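Local structure of mandelate racemase/muconate lactonizing protein (Paenibacillus sp., 3V5C) at residues 50-60 and 95-106; 316-324 and 340-350. The protein belongs to the enolase superfamily and probably dehydrates galacturonate with the help of magnesium. The protein carries 1 engineered substitution. One frame throughout, in Å; residues are numbered along the deposited sequence.

Both contacts border the antiparallel sheet that the chain builds beside its enolase-type barrel, and their centres lie about 16 Å apart. Contact 1 packs the hairpin at 50-60 on the helix at 95-106, well out from the middle of the molecule; contact 2 packs the helix at 316-324 on the 340-350 segment, nearer that middle. They touch directly: Tyr97 CE1 reaches Ala321 CB at 3.4 Å, and Tyr317 OH comes within 3.5 Å of Gly59 CA, so the helix at 316-324 takes part in both neighbourhoods. The magnesium site with Glu238 and Asp261 belongs to the barrel, and neither contact supplies one of those two residues.

Contact 1. Residues 50-60 and 95-106; sequences ITIDGQTGYGS and LEYPVLDWLGQR
The indole of Trp102 lies against Ile52, whose CB sits over one face, 3.7 Å from the centroid of the five-membered ring in a CH-pi contact. This is a two-stranded beta hairpin, closed by a type I' turn from Ile52 to Gln55, packed on helix 92-107 in the alpha+beta domain that enolase-superfamily proteins carry beside their barrel. With CG anti to the backbone N (chi1 -175°), Trp102 reaches along the hairpin to its turn, where NE1 is shared between two carbonyls, making weak hydrogen bonds to Ile52 O and Gln55 O. The same two oxygens already accept the backbone N-H groups that pair the strands there, so each is met by a second N-H. Arg106 CB takes the opposite face of the indole, and the guanidinium lays a face over Trp102 CZ2. At its outer end the guanidinium holds Asp53 with two nitrogens: NH1 meets the anti lone pair of OD2 at 2.9 Å in a salt bridge, and NH2 bonds to Asp53 O at 3.0 Å, in the guanidinium plane. The carboxylate stands nearly square to that plane, 79° apart.

Farther along, the strand comes very close to the helix: Gly57 CA is 4.0 Å from Trp102 CA, and Gly59 CA is 4.2 Å from Pro98 CA. At Gly57 a CB would fall on Pro98 O and Trp102 N, and at Gly59 on Tyr97 CB and Pro98 N, which fits glycine at both. Beside them Ile50 CG2 rests on Pro98 CB at 3.6 Å. Asp101 OD1 takes Gln105 NE2 from above the carboxylate plane and also the backbone N of Phe365, while OD2 offers its anti lone pair to Tyr58 N at 2.8 Å, with the N-H...O angle a nearly straight 176°.

Contact 2. Residues 316-324 and 340-350; sequences AYGIYASGH and ITIEGMDVSGY
Ala316 and Ile340 bring the two backbones to 6.3 Å between CA atoms; beyond them the chains stand farther apart, 8.9 Å from Tyr317 CA to Met345 CA and 8.2 Å from Tyr320 CA to Tyr350 CA, and large side chains fill the space. At the close approach Ala316 CB fits against Ile340 CD1 at 3.7 Å and also touches Ile342 CG1. Met345 reaches in with its first two torsions extended and a bend at the last, which lets CE touch both Ala316 CB and Tyr320 CE2; its sulfur lies at the edge of the Tyr317 ring.

Tyr320 carries the rest. Its CG is anti to the carbonyl carbon (chi1 -48°), and the ring stands between Val347 and Ile319: Val347 CG1 is over one face, 3.9 Å from the centroid, and Ile319 CB over the other. The ring's edge meets the face of Tyr350 in a T-shaped pair, centroids 4.7 Å apart and planes at 63°, with CD1 over the middle of the Tyr350 ring. Tyr320 OH joins two waters, one at 2.8 Å that donates to Ile340 O and one that accepts from Ile340 N, and so ties the ring to both backbone polar groups of the strand residue. A leucine in place of Tyr320 would probably leave these two waters without their hydroxyl partner and the face of Tyr350 without its aromatic edge. Tyr350 OH, bonded to Phe365 O, also receives a weak hydrogen bond from His324 NE2 at 3.0 Å.

In the chain, helix 317-325 follows barrel strand 307-308 and precedes strand 335-337, whereas strand 340-342 pairs with strand 14-30 of the antiparallel sheet; the contact thus forms part of the seam between barrel and companion domain that is characteristic of the enolase fold.

Contact 1. Residues 50-60 and 95-106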
loop_
_atom_site.group_PDB
_atom_site.type_symbol
_atom_site.label_atom_id
_atom_site.label_comp_id
_atom_site.label_asym_id
_atom_site.label_seq_id
_atom_site.Cartn_x
_atom_site.Cartn_y
_atom_site.Cartn_z
ATOM N N ILE A 50 6.693 20.787 -4.581
ATOM C CA ILE A 50 7.271 21.309 -5.825
ATOM C C ILE A 50 6.485 22.539 -6.263
ATOM O O ILE A 50 5.267 22.602 -6.100
ATOM C CB ILE A 50 7.287 20.224 -6.942
ATOM C CG1 ILE A 50 8.160 20.645 -8.133
ATOM C CG2 ILE A 50 5.858 19.850 -7.395
ATOM C CD1 ILE A 50 8.440 19.493 -9.113
ATOM N N THR A 51 7.177 23.531 -6.819
ATOM C CA THR A 51 6.485 24.703 -7.344
ATOM C C THR A 51 6.781 24.787 -8.830
ATOM O O THR A 51 7.944 24.811 -9.225
ATOM C CB THR A 51 6.985 25.993 -6.678
ATOM O OG1 THR A 51 6.818 25.915 -5.250
ATOM C CG2 THR A 51 6.200 27.193 -7.212
ATOM N N ILE A 52 5.724 24.805 -9.632
ATOM C CA ILE A 52 5.825 24.903 -11.086
ATOM C C ILE A 52 4.870 26.004 -11.508
ATOM O O ILE A 52 3.705 26.015 -11.101
ATOM C CB ILE A 52 5.423 23.583 -11.776
ATOM C CG1 ILE A 52 6.392 22.457 -11.413
ATOM C CG2 ILE A 52 5.342 23.773 -13.312
ATOM C CD1 ILE A 52 5.823 21.064 -11.689
ATOM N N ASP A 53 5.370 26.946 -12.307
ATOM C CA ASP A 53 4.538 28.050 -12.782
ATOM C C ASP A 53 3.709 28.666 -11.648
ATOM O O ASP A 53 2.501 28.859 -11.789
ATOM C CB ASP A 53 3.613 27.563 -13.905
ATOM C CG ASP A 53 2.911 28.705 -14.617
ATOM O OD1 ASP A 53 3.571 29.740 -14.826
ATOM O OD2 ASP A 53 1.716 28.571 -14.949
ATOM N N GLY A 54 4.357 28.943 -10.523
ATOM C CA GLY A 54 3.721 29.654 -9.420
ATOM C C GLY A 54 2.659 28.923 -8.608
ATOM O O GLY A 54 1.944 29.536 -7.810
ATOM N N GLN A 55 2.558 27.613 -8.812
ATOM C CA GLN A 55 1.606 26.778 -8.086
ATOM C C GLN A 55 2.368 25.646 -7.403
ATOM O O GLN A 55 3.381 25.184 -7.920
ATOM C CB GLN A 55 0.561 26.204 -9.051
ATOM C CG GLN A 55 -0.183 24.959 -8.574
ATOM C CD GLN A 55 -1.329 25.274 -7.627
ATOM O OE1 GLN A 55 -2.214 26.081 -7.938
ATOM N NE2 GLN A 55 -1.320 24.638 -6.462
ATOM N N THR A 56 1.888 25.215 -6.241
ATOM C CA THR A 56 2.521 24.098 -5.521
ATOM C C THR A 56 1.793 22.756 -5.634
ATOM O O THR A 56 0.572 22.687 -5.772
ATOM C CB THR A 56 2.671 24.392 -4.005
ATOM O OG1 THR A 56 1.380 24.642 -3.437
ATOM C CG2 THR A 56 3.596 25.577 -3.757
ATOM N N GLY A 57 2.565 21.681 -5.574
ATOM C CA GLY A 57 2.008 20.351 -5.409
ATOM C C GLY A 57 2.821 19.655 -4.336
ATOM O O GLY A 57 4.013 19.937 -4.184
ATOM N N TYR A 58 2.180 18.760 -3.594
ATOM C CA TYR A 58 2.794 18.061 -2.475
ATOM C C TYR A 58 2.741 16.548 -2.698
ATOM O O TYR A 58 1.767 16.025 -3.250
ATOM C CB TYR A 58 1.972 18.328 -1.214
ATOM C CG TYR A 58 2.205 19.648 -0.508
ATOM C CD1 TYR A 58 3.107 19.731 0.556
ATOM C CD2 TYR A 58 1.469 20.786 -0.834
ATOM C CE1 TYR A 58 3.309 20.911 1.243
ATOM C CE2 TYR A 58 1.674 21.997 -0.137
ATOM C CZ TYR A 58 2.592 22.042 0.887
ATOM O OH TYR A 58 2.810 23.206 1.596
ATOM N N GLY A 59 3.751 15.828 -2.226
ATOM C CA GLY A 59 3.637 14.375 -2.198
ATOM C C GLY A 59 4.813 13.649 -1.588
ATOM O O GLY A 59 5.830 14.252 -1.270
ATOM N N SER A 60 4.659 12.339 -1.412
ATOM C CA SER A 60 5.772 11.467 -1.018
ATOM C C SER A 60 6.989 11.722 -1.903
ATOM O O SER A 60 6.852 11.971 -3.101
ATOM C CB SER A 60 5.337 10.006 -1.146
ATOM O OG SER A 60 6.448 9.124 -1.075
ATOM N N LEU A 95 9.852 12.566 -7.447
ATOM C CA LEU A 95 8.902 13.622 -7.778
ATOM C C LEU A 95 7.544 13.222 -8.351
ATOM O O LEU A 95 6.710 14.098 -8.588
ATOM C CB LEU A 95 9.565 14.628 -8.745
ATOM C CG LEU A 95 10.726 15.476 -8.236
ATOM C CD1 LEU A 95 11.259 16.330 -9.411
ATOM C CD2 LEU A 95 10.290 16.332 -7.065
ATOM N N GLU A 96 7.283 11.939 -8.557
ATOM C CA GLU A 96 6.027 11.583 -9.222
ATOM C C GLU A 96 4.832 12.070 -8.408
ATOM O O GLU A 96 3.833 12.525 -8.962
ATOM C CB GLU A 96 5.890 10.085 -9.487
ATOM C CG GLU A 96 5.792 9.202 -8.253
ATOM C CD GLU A 96 5.809 7.731 -8.623
ATOM O OE1 GLU A 96 5.967 6.921 -7.707
ATOM O OE2 GLU A 96 5.657 7.406 -9.823
ATOM N N TYR A 97 4.920 11.957 -7.091
ATOM C CA TYR A 97 3.768 12.324 -6.292
ATOM C C TYR A 97 3.535 13.836 -6.252
ATOM O O TYR A 97 2.440 14.291 -6.556
ATOM C CB TYR A 97 3.797 11.665 -4.895
ATOM C CG TYR A 97 3.473 10.181 -4.946
ATOM C CD1 TYR A 97 2.205 9.747 -5.336
ATOM C CD2 TYR A 97 4.424 9.204 -4.634
ATOM C CE1 TYR A 97 1.863 8.416 -5.404
ATOM C CE2 TYR A 97 4.079 7.845 -4.686
ATOM C CZ TYR A 97 2.795 7.467 -5.093
ATOM O OH TYR A 97 2.414 6.142 -5.151
ATOM N N PRO A 98 4.560 14.622 -5.886
ATOM C CA PRO A 98 4.339 16.073 -6.008
ATOM C C PRO A 98 3.927 16.510 -7.430
ATOM O O PRO A 98 3.132 17.445 -7.564
ATOM C CB PRO A 98 5.704 16.681 -5.645
ATOM C CG PRO A 98 6.441 15.580 -4.887
ATOM C CD PRO A 98 5.907 14.272 -5.391
ATOM N N VAL A 99 4.464 15.882 -8.473
ATOM C CA VAL A 99 4.088 16.281 -9.833
ATOM C C VAL A 99 2.641 15.916 -10.162
ATOM O O VAL A 99 1.884 16.721 -10.732
ATOM C CB VAL A 99 5.069 15.698 -10.882
ATOM C CG1 VAL A 99 4.466 15.754 -12.277
ATOM C CG2 VAL A 99 6.366 16.483 -10.832
ATOM N N LEU A 100 2.228 14.721 -9.777
ATOM C CA LEU A 100 0.844 14.340 -10.010
ATOM C C LEU A 100 -0.106 15.237 -9.212
ATOM O O LEU A 100 -1.174 15.613 -9.698
ATOM C CB LEU A 100 0.630 12.854 -9.691
ATOM C CG LEU A 100 1.214 11.896 -10.728
ATOM C CD1 LEU A 100 1.246 10.488 -10.167
ATOM C CD2 LEU A 100 0.399 11.927 -12.005
ATOM N N ASP A 101 0.256 15.564 -7.974
ATOM C CA ASP A 101 -0.583 16.448 -7.177
ATOM C C ASP A 101 -0.658 17.806 -7.861
ATOM O O ASP A 101 -1.723 18.413 -7.936
ATOM C CB ASP A 101 -0.004 16.617 -5.775
ATOM C CG ASP A 101 -0.949 17.374 -4.847
ATOM O OD1 ASP A 101 -2.138 17.027 -4.813
ATOM O OD2 ASP A 101 -0.507 18.316 -4.176
ATOM N N TRP A 102 0.486 18.263 -8.362
ATOM C CA TRP A 102 0.571 19.569 -9.020
ATOM C C TRP A 102 -0.381 19.597 -10.211
ATOM O O TRP A 102 -1.158 20.547 -10.357
ATOM C CB TRP A 102 2.001 19.898 -9.462
ATOM C CG TRP A 102 2.097 21.294 -10.022
ATOM C CD1 TRP A 102 2.447 22.414 -9.344
ATOM C CD2 TRP A 102 1.816 21.699 -11.368
ATOM N NE1 TRP A 102 2.400 23.514 -10.187
ATOM C CE2 TRP A 102 2.014 23.093 -11.433
ATOM C CE3 TRP A 102 1.422 21.015 -12.526
ATOM C CZ2 TRP A 102 1.844 23.819 -12.621
ATOM C CZ3 TRP A 102 1.241 21.737 -13.703
ATOM C CH2 TRP A 102 1.449 23.127 -13.735
ATOM N N LEU A 103 -0.311 18.567 -11.058
ATOM C CA LEU A 103 -1.171 18.495 -12.247
ATOM C C LEU A 103 -2.638 18.529 -11.840
ATOM O O LEU A 103 -3.453 19.207 -12.471
ATOM C CB LEU A 103 -0.855 17.249 -13.101
ATOM C CG LEU A 103 0.441 17.238 -13.914
ATOM C CD1 LEU A 103 0.723 15.831 -14.457
ATOM C CD2 LEU A 103 0.376 18.252 -15.059
ATOM N N GLY A 104 -2.976 17.809 -10.769
ATOM C CA GLY A 104 -4.319 17.844 -10.228
ATOM C C GLY A 104 -4.726 19.238 -9.771
ATOM O O GLY A 104 -5.828 19.693 -10.077
ATOM N N GLN A 105 -3.834 19.935 -9.066
ATOM C CA GLN A 105 -4.143 21.301 -8.622
ATOM C C GLN A 105 -4.363 22.232 -9.819
ATOM O O GLN A 105 -5.329 23.005 -9.834
ATOM C CB GLN A 105 -3.050 21.875 -7.709
ATOM C CG GLN A 105 -2.716 21.014 -6.480
ATOM C CD GLN A 105 -3.906 20.749 -5.573
ATOM O OE1 GLN A 105 -4.763 21.619 -5.351
ATOM N NE2 GLN A 105 -3.966 19.540 -5.045
ATOM N N ARG A 106 -3.475 22.147 -10.809
ATOM C CA ARG A 106 -3.501 23.050 -11.961
ATOM C C ARG A 106 -4.757 22.832 -12.799
ATOM O O ARG A 106 -5.431 23.795 -13.203
ATOM C CB ARG A 106 -2.231 22.844 -12.798
ATOM C CG ARG A 106 -2.170 23.627 -14.129
ATOM C CD ARG A 106 -2.541 25.103 -13.986
ATOM N NE ARG A 106 -1.689 25.894 -13.103
ATOM C CZ ARG A 106 -0.549 26.484 -13.464
ATOM N NH1 ARG A 106 -0.074 26.335 -14.691
ATOM N NH2 ARG A 106 0.134 27.205 -12.587
HETATM O O HOH W 1 -3.693 24.373 -4.830
HETATM O O HOH W 2 7.332 11.111 -5.675
#

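Contact 2. Residues 316-324 and 340-350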
loop_
_atom_site.group_PDB
_atom_site.type_symbol
_atom_site.label_atom_id
_atom_site.label_comp_id
_atom_site.label_asym_id
_atom_site.label_seq_id
_atom_site.Cartn_x
_atom_site.Cartn_y
_atom_site.Cartn_z
ATOM N N ALA A 316 2.097 6.426 5.549
ATOM C CA ALA A 316 0.681 6.747 5.520
ATOM C C ALA A 316 0.265 7.299 4.169
ATOM O O ALA A 316 -0.842 7.031 3.703
ATOM C CB ALA A 316 0.317 7.726 6.636
ATOM N N TYR A 317 1.159 8.043 3.528
ATOM C CA TYR A 317 0.796 8.696 2.272
ATOM C C TYR A 317 0.402 7.671 1.214
ATOM O O TYR A 317 -0.462 7.922 0.383
ATOM C CB TYR A 317 1.960 9.542 1.765
ATOM C CG TYR A 317 1.627 10.356 0.536
ATOM C CD1 TYR A 317 1.831 9.840 -0.740
ATOM C CD2 TYR A 317 1.083 11.631 0.662
ATOM C CE1 TYR A 317 1.529 10.591 -1.860
ATOM C CE2 TYR A 317 0.762 12.403 -0.470
ATOM C CZ TYR A 317 0.996 11.859 -1.720
ATOM O OH TYR A 317 0.698 12.589 -2.843
ATOM N N GLY A 318 1.040 6.502 1.249
ATOM C CA GLY A 318 0.780 5.468 0.263
ATOM C C GLY A 318 -0.639 4.939 0.252
ATOM O O GLY A 318 -1.094 4.405 -0.757
ATOM N N ILE A 319 -1.340 5.058 1.381
ATOM C CA ILE A 319 -2.727 4.646 1.440
ATOM C C ILE A 319 -3.571 5.409 0.428
ATOM O O ILE A 319 -4.355 4.812 -0.337
ATOM C CB ILE A 319 -3.267 4.884 2.858
ATOM C CG1 ILE A 319 -2.488 4.011 3.845
ATOM C CG2 ILE A 319 -4.782 4.621 2.911
ATOM C CD1 ILE A 319 -2.826 4.354 5.311
ATOM N N TYR A 320 -3.409 6.730 0.428
ATOM C CA TYR A 320 -4.222 7.625 -0.386
ATOM C C TYR A 320 -3.822 7.487 -1.855
ATOM O O TYR A 320 -4.673 7.434 -2.744
ATOM C CB TYR A 320 -4.118 9.063 0.178
ATOM C CG TYR A 320 -4.339 8.981 1.675
ATOM C CD1 TYR A 320 -5.615 8.760 2.184
ATOM C CD2 TYR A 320 -3.272 8.999 2.564
ATOM C CE1 TYR A 320 -5.824 8.594 3.547
ATOM C CE2 TYR A 320 -3.474 8.852 3.931
ATOM C CZ TYR A 320 -4.756 8.650 4.416
ATOM O OH TYR A 320 -4.976 8.475 5.777
ATOM N N ALA A 321 -2.522 7.360 -2.091
ATOM C CA ALA A 321 -1.990 7.077 -3.429
ATOM C C ALA A 321 -2.607 5.812 -4.011
ATOM O O ALA A 321 -3.061 5.787 -5.152
ATOM C CB ALA A 321 -0.486 6.959 -3.369
ATOM N N SER A 322 -2.622 4.744 -3.217
ATOM C CA SER A 322 -3.233 3.482 -3.634
ATOM C C SER A 322 -4.676 3.659 -4.074
ATOM O O SER A 322 -5.117 3.091 -5.075
ATOM C CB SER A 322 -3.194 2.466 -2.489
ATOM O OG SER A 322 -1.866 2.168 -2.104
ATOM N N GLY A 323 -5.441 4.418 -3.297
ATOM C CA GLY A 323 -6.820 4.689 -3.658
ATOM C C GLY A 323 -6.955 5.290 -5.055
ATOM O O GLY A 323 -7.785 4.838 -5.840
ATOM N N HIS A 324 -6.130 6.274 -5.385
ATOM C CA HIS A 324 -6.172 6.857 -6.725
ATOM C C HIS A 324 -5.671 5.901 -7.808
ATOM O O HIS A 324 -6.207 5.878 -8.914
ATOM C CB HIS A 324 -5.364 8.159 -6.776
ATOM C CG HIS A 324 -6.038 9.310 -6.106
ATOM N ND1 HIS A 324 -6.646 10.331 -6.812
ATOM C CD2 HIS A 324 -6.208 9.600 -4.796
ATOM C CE1 HIS A 324 -7.150 11.205 -5.959
ATOM N NE2 HIS A 324 -6.900 10.785 -4.730
ATOM N N ILE A 340 -3.624 6.160 10.574
ATOM C CA ILE A 340 -2.506 7.007 10.965
ATOM C C ILE A 340 -2.877 8.470 10.917
ATOM O O ILE A 340 -3.605 8.909 10.031
ATOM C CB ILE A 340 -1.302 6.783 10.027
ATOM C CG1 ILE A 340 -0.825 5.335 10.155
ATOM C CG2 ILE A 340 -0.155 7.733 10.382
ATOM C CD1 ILE A 340 0.114 4.892 9.033
ATOM N N THR A 341 -2.352 9.233 11.871
ATOM C CA THR A 341 -2.535 10.676 11.837
ATOM C C THR A 341 -1.164 11.318 11.736
ATOM O O THR A 341 -0.357 11.222 12.649
ATOM C CB THR A 341 -3.299 11.189 13.084
ATOM O OG1 THR A 341 -4.644 10.691 13.041
ATOM C CG2 THR A 341 -3.341 12.710 13.083
ATOM N N ILE A 342 -0.893 11.938 10.590
ATOM C CA ILE A 342 0.359 12.641 10.400
ATOM C C ILE A 342 0.130 14.136 10.610
ATOM O O ILE A 342 -0.768 14.723 10.003
ATOM C CB ILE A 342 0.898 12.411 8.955
ATOM C CG1 ILE A 342 1.149 10.917 8.689
ATOM C CG2 ILE A 342 2.167 13.227 8.705
ATOM C CD1 ILE A 342 2.227 10.275 9.549
ATOM N N GLU A 343 0.951 14.756 11.450
ATOM C CA GLU A 343 0.810 16.186 11.714
ATOM C C GLU A 343 1.067 16.997 10.450
ATOM O O GLU A 343 2.070 16.798 9.779
ATOM C CB GLU A 343 1.747 16.619 12.845
ATOM C CG GLU A 343 1.351 16.037 14.194
ATOM C CD GLU A 343 -0.090 16.347 14.543
ATOM O OE1 GLU A 343 -0.414 17.546 14.681
ATOM O OE2 GLU A 343 -0.899 15.401 14.652
ATOM N N GLY A 344 0.144 17.896 10.117
ATOM C CA GLY A 344 0.285 18.707 8.915
ATOM C C GLY A 344 -0.259 18.084 7.637
ATOM O O GLY A 344 -0.158 18.678 6.568
ATOM N N MET A 345 -0.795 16.878 7.733
ATOM C CA MET A 345 -1.283 16.177 6.550
ATOM C C MET A 345 -2.761 15.837 6.716
ATOM O O MET A 345 -3.118 14.787 7.264
ATOM C CB MET A 345 -0.435 14.923 6.288
ATOM C CG MET A 345 -0.765 14.209 4.953
ATOM S SD MET A 345 0.378 12.844 4.607
ATOM C CE MET A 345 -0.575 11.443 5.166
ATOM N N ASP A 346 -3.628 16.742 6.268
ATOM C CA ASP A 346 -5.074 16.601 6.469
ATOM C C ASP A 346 -5.687 15.670 5.428
ATOM O O ASP A 346 -5.809 16.023 4.252
ATOM C CB ASP A 346 -5.716 17.994 6.399
ATOM C CG ASP A 346 -7.220 17.983 6.614
ATOM O OD1 ASP A 346 -7.838 16.909 6.689
ATOM O OD2 ASP A 346 -7.798 19.096 6.679
ATOM N N VAL A 347 -6.070 14.481 5.884
ATOM C CA VAL A 347 -6.660 13.462 5.024
ATOM C C VAL A 347 -8.159 13.316 5.268
ATOM O O VAL A 347 -8.771 12.338 4.853
ATOM C CB VAL A 347 -5.956 12.103 5.221
ATOM C CG1 VAL A 347 -4.479 12.221 4.886
ATOM C CG2 VAL A 347 -6.140 11.611 6.662
ATOM N N SER A 348 -8.765 14.321 5.902
ATOM C CA SER A 348 -10.174 14.232 6.300
ATOM C C SER A 348 -11.155 14.166 5.121
ATOM O O SER A 348 -12.337 13.835 5.296
ATOM C CB SER A 348 -10.532 15.399 7.217
ATOM O OG SER A 348 -10.516 16.616 6.506
ATOM N N GLY A 349 -10.678 14.476 3.921
ATOM C CA GLY A 349 -11.502 14.307 2.734
ATOM C C GLY A 349 -11.810 12.842 2.443
ATOM O O GLY A 349 -12.767 12.528 1.738
ATOM N N TYR A 350 -10.991 11.940 2.978
ATOM C CA TYR A 350 -11.207 10.506 2.829
ATOM C C TYR A 350 -12.010 9.969 4.006
ATOM O O TYR A 350 -11.859 10.435 5.133
ATOM C CB TYR A 350 -9.869 9.759 2.809
ATOM C CG TYR A 350 -9.013 10.002 1.582
ATOM C CD1 TYR A 350 -8.284 11.183 1.424
ATOM C CD2 TYR A 350 -8.901 9.026 0.600
ATOM C CE1 TYR A 350 -7.484 11.395 0.304
ATOM C CE2 TYR A 350 -8.107 9.232 -0.521
ATOM C CZ TYR A 350 -7.401 10.415 -0.664
ATOM O OH TYR A 350 -6.611 10.599 -1.786
HETATM O O HOH W 3 -2.958 9.650 7.408
HETATM O O HOH W 4 -4.422 6.500 7.771
#